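Local coordinates for protein fatty acyl CoA synthetase FADD13 (FATTY-ACYL-CoA SYNTHETASE) (PDB 3R44) that belongs to the AMP-binding enzyme family of the ANL clan, pairing a large N-terminal region with a smaller C-terminal domain of its own family, at residues G68-L73 / G92-P97; Q313-T318 / T394-E399. All blocks are in the same frame, centred on the assembly; numbering follows the deposited sequence.

Interaction 1: residues G68-L73 / G92-P97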
ATOM      1  N   GLY A  68      -3.750  23.209  -7.208  1.00 18.69           N
ATOM      2  CA  GLY A  68      -2.740  22.484  -7.958  1.00 17.59           C
ATOM      3  C   GLY A  68      -1.381  22.449  -7.233  1.00 17.84           C
ATOM      4  O   GLY A  68      -0.554  21.590  -7.555  1.00 18.33           O
ATOM      5  N   ASP A  69      -1.172  23.327  -6.246  1.00 17.29           N
ATOM      6  CA  ASP A  69       0.125  23.431  -5.507  1.00 17.58           C
ATOM      7  C   ASP A  69       0.327  22.176  -4.597  1.00 17.16           C
ATOM      8  O   ASP A  69      -0.663  21.656  -4.023  1.00 16.30           O
ATOM      9  CB  ASP A  69       0.182  24.677  -4.618  1.00 18.01           C
ATOM     10  CG  ASP A  69       0.290  25.981  -5.394  1.00 23.59           C
ATOM     11  OD1 ASP A  69       0.840  25.966  -6.527  1.00 21.73           O
ATOM     12  OD2 ASP A  69      -0.207  26.996  -4.847  1.00 23.87           O
ATOM     13  N   ARG A  70       1.570  21.706  -4.470  1.00 15.64           N
ATOM     14  CA  ARG A  70       1.842  20.497  -3.688  1.00 15.41           C
ATOM     15  C   ARG A  70       2.282  20.835  -2.292  1.00 15.39           C
ATOM     16  O   ARG A  70       3.127  21.723  -2.094  1.00 14.19           O
ATOM     17  CB  ARG A  70       2.895  19.594  -4.360  1.00 14.07           C
ATOM     18  CG  ARG A  70       2.375  18.650  -5.467  1.00 14.80           C
ATOM     19  CD  ARG A  70       2.025  19.374  -6.754  1.00 16.02           C
ATOM     20  NE  ARG A  70       3.214  19.969  -7.392  1.00 15.58           N
ATOM     21  CZ  ARG A  70       3.236  20.994  -8.242  1.00 19.43           C
ATOM     22  NH1 ARG A  70       2.158  21.731  -8.521  1.00 17.32           N
ATOM     23  NH2 ARG A  70       4.399  21.348  -8.763  1.00 19.50           N
ATOM     24  N   VAL A  71       1.673  20.139  -1.329  1.00 15.52           N
ATOM     25  CA  VAL A  71       1.988  20.260   0.117  1.00 15.54           C
ATOM     26  C   VAL A  71       2.487  18.876   0.532  1.00 14.65           C
ATOM     27  O   VAL A  71       1.707  17.882   0.519  1.00 14.09           O
ATOM     28  CB  VAL A  71       0.712  20.550   0.969  1.00 16.52           C
ATOM     29  CG1 VAL A  71       1.144  20.752   2.451  1.00 17.34           C
ATOM     30  CG2 VAL A  71      -0.034  21.784   0.370  1.00 18.26           C
ATOM     31  N   ALA A  72       3.762  18.780   0.862  1.00 14.94           N
ATOM     32  CA  ALA A  72       4.312  17.502   1.326  1.00 13.92           C
ATOM     33  C   ALA A  72       3.985  17.315   2.805  1.00 15.12           C
ATOM     34  O   ALA A  72       4.048  18.255   3.603  1.00 18.22           O
ATOM     35  CB  ALA A  72       5.850  17.432   1.092  1.00 14.58           C
ATOM     36  N   LEU A  73       3.712  16.068   3.166  1.00 14.94           N
ATOM     37  CA  LEU A  73       3.340  15.685   4.534  1.00 16.59           C
ATOM     38  C   LEU A  73       4.295  14.622   5.000  1.00 16.62           C
ATOM     39  O   LEU A  73       4.301  13.510   4.459  1.00 19.14           O
ATOM     40  CB  LEU A  73       1.888  15.199   4.609  1.00 16.10           C
ATOM     41  CG  LEU A  73       0.805  16.179   4.143  1.00 18.47           C
ATOM     42  CD1 LEU A  73      -0.565  15.443   4.116  1.00 18.41           C
ATOM     43  CD2 LEU A  73       0.784  17.414   5.003  1.00 17.78           C
ATOM     44  N   GLY A  92      -8.182  22.387  -3.572  1.00 14.55           N
ATOM     45  CA  GLY A  92      -7.731  21.910  -4.881  1.00 14.51           C
ATOM     46  C   GLY A  92      -6.213  21.739  -4.913  1.00 14.97           C
ATOM     47  O   GLY A  92      -5.601  21.594  -5.976  1.00 17.55           O
ATOM     48  N   ALA A  93      -5.616  21.762  -3.735  1.00 14.20           N
ATOM     49  CA  ALA A  93      -4.208  21.437  -3.535  1.00 15.26           C
ATOM     50  C   ALA A  93      -3.911  19.936  -3.558  1.00 14.35           C
ATOM     51  O   ALA A  93      -4.799  19.081  -3.474  1.00 14.51           O
ATOM     52  CB  ALA A  93      -3.611  22.139  -2.209  1.00 14.10           C
ATOM     53  N   VAL A  94      -2.630  19.615  -3.643  1.00 14.19           N
ATOM     54  CA  VAL A  94      -2.195  18.278  -3.895  1.00 14.35           C
ATOM     55  C   VAL A  94      -1.266  17.829  -2.753  1.00 13.84           C
ATOM     56  O   VAL A  94      -0.193  18.408  -2.524  1.00 14.87           O
ATOM     57  CB  VAL A  94      -1.515  18.196  -5.246  1.00 13.90           C
ATOM     58  CG1 VAL A  94      -1.029  16.763  -5.547  1.00 14.16           C
ATOM     59  CG2 VAL A  94      -2.466  18.705  -6.372  1.00 14.46           C
ATOM     60  N   ALA A  95      -1.731  16.868  -1.987  1.00 13.08           N
ATOM     61  CA  ALA A  95      -0.961  16.370  -0.885  1.00 12.71           C
ATOM     62  C   ALA A  95       0.082  15.397  -1.388  1.00 11.77           C
ATOM     63  O   ALA A  95      -0.164  14.625  -2.298  1.00 14.17           O
ATOM     64  CB  ALA A  95      -1.879  15.676   0.174  1.00 12.61           C
ATOM     65  N   VAL A  96       1.254  15.460  -0.790  1.00 11.57           N
ATOM     66  CA  VAL A  96       2.379  14.578  -1.107  1.00 12.53           C
ATOM     67  C   VAL A  96       2.801  13.858   0.202  1.00 11.70           C
ATOM     68  O   VAL A  96       3.704  14.302   0.951  1.00 13.12           O
ATOM     69  CB  VAL A  96       3.584  15.285  -1.751  1.00 13.80           C
ATOM     70  CG1 VAL A  96       4.617  14.265  -2.168  1.00 14.47           C
ATOM     71  CG2 VAL A  96       3.143  16.091  -3.022  1.00 14.74           C
ATOM     72  N   PRO A  97       2.155  12.745   0.478  1.00 11.30           N
ATOM     73  CA  PRO A  97       2.495  12.072   1.754  1.00 13.16           C
ATOM     74  C   PRO A  97       3.790  11.292   1.594  1.00 14.28           C
ATOM     75  O   PRO A  97       3.888  10.427   0.683  1.00 16.68           O
ATOM     76  CB  PRO A  97       1.338  11.076   1.957  1.00 13.72           C
ATOM     77  CG  PRO A  97       0.315  11.398   1.013  1.00 13.83           C
ATOM     78  CD  PRO A  97       0.944  12.154  -0.143  1.00 11.90           C
TER
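R70 lays the aliphatic part of its side chain over two valines of the neighbouring parallel strand, and the two meet it differently. V94 lies beside R70 and points the same way, with R70 CG 3.9 Å from V94 CG1. V96 crosses the arginine at a slant and comes closer, its CG2 being 3.6 Å from R70 CG. That methyl faces back along the strand because V96 holds CG1 anti to its own nitrogen (chi1 -174°), which sets CG2 beside that nitrogen. The same choice in V94 carries its CG2 to 3.7 Å from G68 O. R70 bends at chi2 (73°) and chi3, folding the guanidinium back over its own chain; NH1 gives G68 O a hydrogen bond of 2.9 Å, with the oxygen in the guanidinium plane, while NE binds S114 O.

V71, L73 and A95 turn to the other face, where L73 CD1 approaches A95 CB at 4.2 Å against helix 79-91, whose F81 and L84 also touch L73. This is the beta-alpha-beta unit of strand 70-74, helix 79-91 and strand 94-97. The helix ends in a Schellman motif at G92, whose carbonyl then accepts from G68 N at 2.7 Å. From there V94 N reaches D69 O, V94 O takes V71 N at 2.8 Å, V71 O takes V96 N, and V96 O takes L73 N.

Apolar side chains and the methylenes of R70 thus flank the ladder on its two faces. R70 and A72 turn their backbone groups the other way, to K117 and strand 118-121. R70 packs its methylenes against V94 and V96 while carbonyl oxygens of G68 and S114 take NH1 and NE, combining apolar packing with polar anchoring in one side chain.

Interaction 2: residues Q313-T318 / T394-E399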
ATOM      1  N   GLN A 313      -8.490 -10.210   2.680  1.00 19.54           N
ATOM      2  CA  GLN A 313      -7.176 -10.064   2.060  1.00 18.38           C
ATOM      3  C   GLN A 313      -7.371  -9.500   0.674  1.00 17.79           C
ATOM      4  O   GLN A 313      -8.486  -9.469   0.189  1.00 15.11           O
ATOM      5  CB  GLN A 313      -6.494 -11.444   1.975  1.00 19.59           C
ATOM      6  CG  GLN A 313      -6.170 -12.055   3.265  1.00 24.22           C
ATOM      7  CD  GLN A 313      -5.758 -13.495   3.099  1.00 27.75           C
ATOM      8  OE1 GLN A 313      -4.602 -13.755   2.789  1.00 30.86           O
ATOM      9  NE2 GLN A 313      -6.704 -14.437   3.288  1.00 23.86           N
ATOM     10  N   GLY A 314      -6.321  -9.012   0.056  1.00 16.92           N
ATOM     11  CA  GLY A 314      -6.413  -8.602  -1.332  1.00 17.80           C
ATOM     12  C   GLY A 314      -5.131  -8.218  -1.998  1.00 18.31           C
ATOM     13  O   GLY A 314      -4.034  -8.407  -1.448  1.00 20.23           O
ATOM     14  N   TYR A 315      -5.286  -7.604  -3.159  1.00 16.31           N
ATOM     15  CA  TYR A 315      -4.217  -7.159  -3.965  1.00 15.70           C
ATOM     16  C   TYR A 315      -4.522  -5.743  -4.434  1.00 15.56           C
ATOM     17  O   TYR A 315      -5.635  -5.479  -4.953  1.00 13.76           O
ATOM     18  CB  TYR A 315      -4.114  -8.054  -5.168  1.00 16.07           C
ATOM     19  CG  TYR A 315      -3.202  -7.551  -6.261  1.00 16.31           C
ATOM     20  CD1 TYR A 315      -1.811  -7.597  -6.111  1.00 17.61           C
ATOM     21  CD2 TYR A 315      -3.727  -7.032  -7.437  1.00 15.49           C
ATOM     22  CE1 TYR A 315      -0.968  -7.210  -7.139  1.00 17.91           C
ATOM     23  CE2 TYR A 315      -2.891  -6.611  -8.456  1.00 18.15           C
ATOM     24  CZ  TYR A 315      -1.515  -6.691  -8.292  1.00 20.70           C
ATOM     25  OH  TYR A 315      -0.715  -6.256  -9.326  1.00 23.27           O
ATOM     26  N   ALA A 316      -3.535  -4.856  -4.264  1.00 15.41           N
ATOM     27  CA  ALA A 316      -3.664  -3.461  -4.752  1.00 15.94           C
ATOM     28  C   ALA A 316      -2.263  -2.919  -4.940  1.00 16.76           C
ATOM     29  O   ALA A 316      -1.304  -3.552  -4.472  1.00 19.11           O
ATOM     30  CB  ALA A 316      -4.428  -2.635  -3.737  1.00 17.37           C
ATOM     31  N   LEU A 317      -2.151  -1.744  -5.552  1.00 17.00           N
ATOM     32  CA  LEU A 317      -0.877  -1.115  -5.845  1.00 17.18           C
ATOM     33  C   LEU A 317      -1.086   0.318  -5.489  1.00 14.02           C
ATOM     34  O   LEU A 317      -2.214   0.777  -5.475  1.00 12.77           O
ATOM     35  CB  LEU A 317      -0.560  -1.184  -7.339  1.00 19.09           C
ATOM     36  CG  LEU A 317      -0.370  -2.519  -8.024  1.00 24.30           C
ATOM     37  CD1 LEU A 317       0.289  -2.234  -9.399  1.00 26.88           C
ATOM     38  CD2 LEU A 317       0.538  -3.397  -7.167  1.00 28.35           C
ATOM     39  N   THR A 318      -0.025   1.073  -5.343  1.00 13.80           N
ATOM     40  CA  THR A 318      -0.146   2.529  -5.346  1.00 14.00           C
ATOM     41  C   THR A 318      -0.933   3.102  -6.532  1.00 13.12           C
ATOM     42  O   THR A 318      -1.804   3.944  -6.333  1.00 12.05           O
ATOM     43  CB  THR A 318       1.254   3.174  -5.187  1.00 15.75           C
ATOM     44  OG1 THR A 318       1.849   2.610  -4.003  1.00 18.69           O
ATOM     45  CG2 THR A 318       1.159   4.679  -5.021  1.00 14.97           C
ATOM     46  N   THR A 394       0.313  -3.856 -14.602  1.00 15.93           N
ATOM     47  CA  THR A 394       0.914  -3.808 -13.281  1.00 15.61           C
ATOM     48  C   THR A 394       2.386  -4.232 -13.264  1.00 16.27           C
ATOM     49  O   THR A 394       3.096  -3.859 -12.332  1.00 19.24           O
ATOM     50  CB  THR A 394       0.151  -4.711 -12.258  1.00 14.60           C
ATOM     51  OG1 THR A 394       0.276  -6.085 -12.682  1.00 16.31           O
ATOM     52  CG2 THR A 394      -1.343  -4.342 -12.163  1.00 12.26           C
ATOM     53  N   GLY A 395       2.826  -5.053 -14.220  1.00 17.17           N
ATOM     54  CA  GLY A 395       4.140  -5.644 -14.187  1.00 18.18           C
ATOM     55  C   GLY A 395       4.188  -6.877 -13.294  1.00 18.59           C
ATOM     56  O   GLY A 395       5.232  -7.526 -13.166  1.00 20.76           O
ATOM     57  N   ASP A 396       3.053  -7.192 -12.656  1.00 16.87           N
ATOM     58  CA  ASP A 396       2.972  -8.363 -11.784  1.00 18.11           C
ATOM     59  C   ASP A 396       2.359  -9.495 -12.599  1.00 18.36           C
ATOM     60  O   ASP A 396       1.518  -9.260 -13.478  1.00 16.92           O
ATOM     61  CB  ASP A 396       2.083  -8.063 -10.574  1.00 16.77           C
ATOM     62  CG  ASP A 396       2.652  -7.002  -9.630  1.00 21.37           C
ATOM     63  OD1 ASP A 396       3.864  -6.657  -9.640  1.00 22.92           O
ATOM     64  OD2 ASP A 396       1.830  -6.474  -8.865  1.00 24.08           O
ATOM     65  N   ILE A 397       2.778 -10.732 -12.360  1.00 19.11           N
ATOM     66  CA  ILE A 397       2.268 -11.860 -13.094  0.60 19.91           C
ATOM     67  C   ILE A 397       1.312 -12.638 -12.190  1.00 19.36           C
ATOM     68  O   ILE A 397       1.583 -12.817 -10.978  1.00 20.03           O
ATOM     69  CB  ILE A 397       3.405 -12.806 -13.535  0.60 21.81           C
ATOM     70  CG1 ILE A 397       4.441 -12.062 -14.380  0.60 22.61           C
ATOM     71  CG2 ILE A 397       2.838 -14.061 -14.271  0.60 24.24           C
ATOM     72  CD1 ILE A 397       3.870 -11.277 -15.557  0.60 22.22           C
ATOM     73  N   GLY A 398       0.244 -13.156 -12.760  1.00 18.66           N
ATOM     74  CA  GLY A 398      -0.624 -13.973 -11.944  1.00 19.15           C
ATOM     75  C   GLY A 398      -1.512 -14.884 -12.770  1.00 19.71           C
ATOM     76  O   GLY A 398      -1.345 -15.024 -13.964  1.00 19.48           O
ATOM     77  N   GLU A 399      -2.455 -15.509 -12.092  1.00 18.65           N
ATOM     78  CA  GLU A 399      -3.374 -16.447 -12.731  1.00 19.41           C
ATOM     79  C   GLU A 399      -4.753 -16.214 -12.149  1.00 18.65           C
ATOM     80  O   GLU A 399      -4.882 -16.138 -10.944  1.00 19.44           O
ATOM     81  CB  GLU A 399      -2.964 -17.906 -12.461  1.00 21.81           C
ATOM     82  CG  GLU A 399      -3.850 -18.904 -13.240  1.00 26.91           C
ATOM     83  CD  GLU A 399      -3.279 -20.344 -13.285  1.00 35.25           C
ATOM     84  OE1 GLU A 399      -2.163 -20.579 -12.759  1.00 40.63           O
ATOM     85  OE2 GLU A 399      -3.943 -21.232 -13.878  1.00 40.16           O
TER
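Two sequence signatures of the ANL superfamily, the Gln-Gly-Tyr-x-x-Thr-Glu segment and the Thr-Gly-Asp segment, meet where Y315 reaches across to D396; in relatives both lie at the active site. The phenol OH donates to D396 OD2 over 2.6 Å, a short bond. The carboxylate oxygen sits at the edge of the tyrosine ring, in the ring plane, and is approached on its anti side, with the hydroxyl 22° out of the carboxylate plane. The two flat groups are steeply turned, 68° apart, so they do not stack. Y315 keeps CG anti to its backbone nitrogen (chi1 168°), which sends the ring out from strand 310-316 toward the other segment.

T394 comes at the phenol from the opposite direction, its CB 3.4 Å from Y315 OH. L317, two residues further on from the tyrosine, crosses T394 at about a right angle and sets CD1 3.8 Å from both T394 CB and T394 CG2. Its other methyl, CD2, passes D396 OD2 at 3.7 Å.

The Thr-Gly-Asp signature is itself an ST turn: T394 OG1 accepts from D396 N at 3.0 Å and also bonds to V365 O. G395, with positive phi, makes the corner at which the chain leaves the antiparallel sheet containing strand 391-394 and enters the hairpin of strands 396-400 and 406-410. The turn therefore positions the aspartate relative to the strand before it.

Both carboxylate oxygens of D396 have further partners just beyond that hairpin. OD2, already gripped by the phenol, forms a salt bridge with R411, and OD1 accepts from L412 N, which would restrict rotation of the carboxylate. R411 also touches the side chains of Y315 and L317.

Interaction 1 comes first along the chain and is complete before interaction 2 begins; their centres are 27 Å apart and their nearest atoms about 9 Å, without touching. They illustrate two scales of assembly. Residues 68-73 and 92-97 are neighbours in one parallel sheet, separated by a single helix. Residues 313-318 and 394-399 are 76 residues apart and belong to different sheets: strand 310-316 runs inside the large mixed sheet, whereas strand 396-400 pairs with 406-410. The first is therefore a local backbone ladder within one sheet, the second a side-chain link between sheets, nearer the centre of the chain, bringing together signature segments of the family.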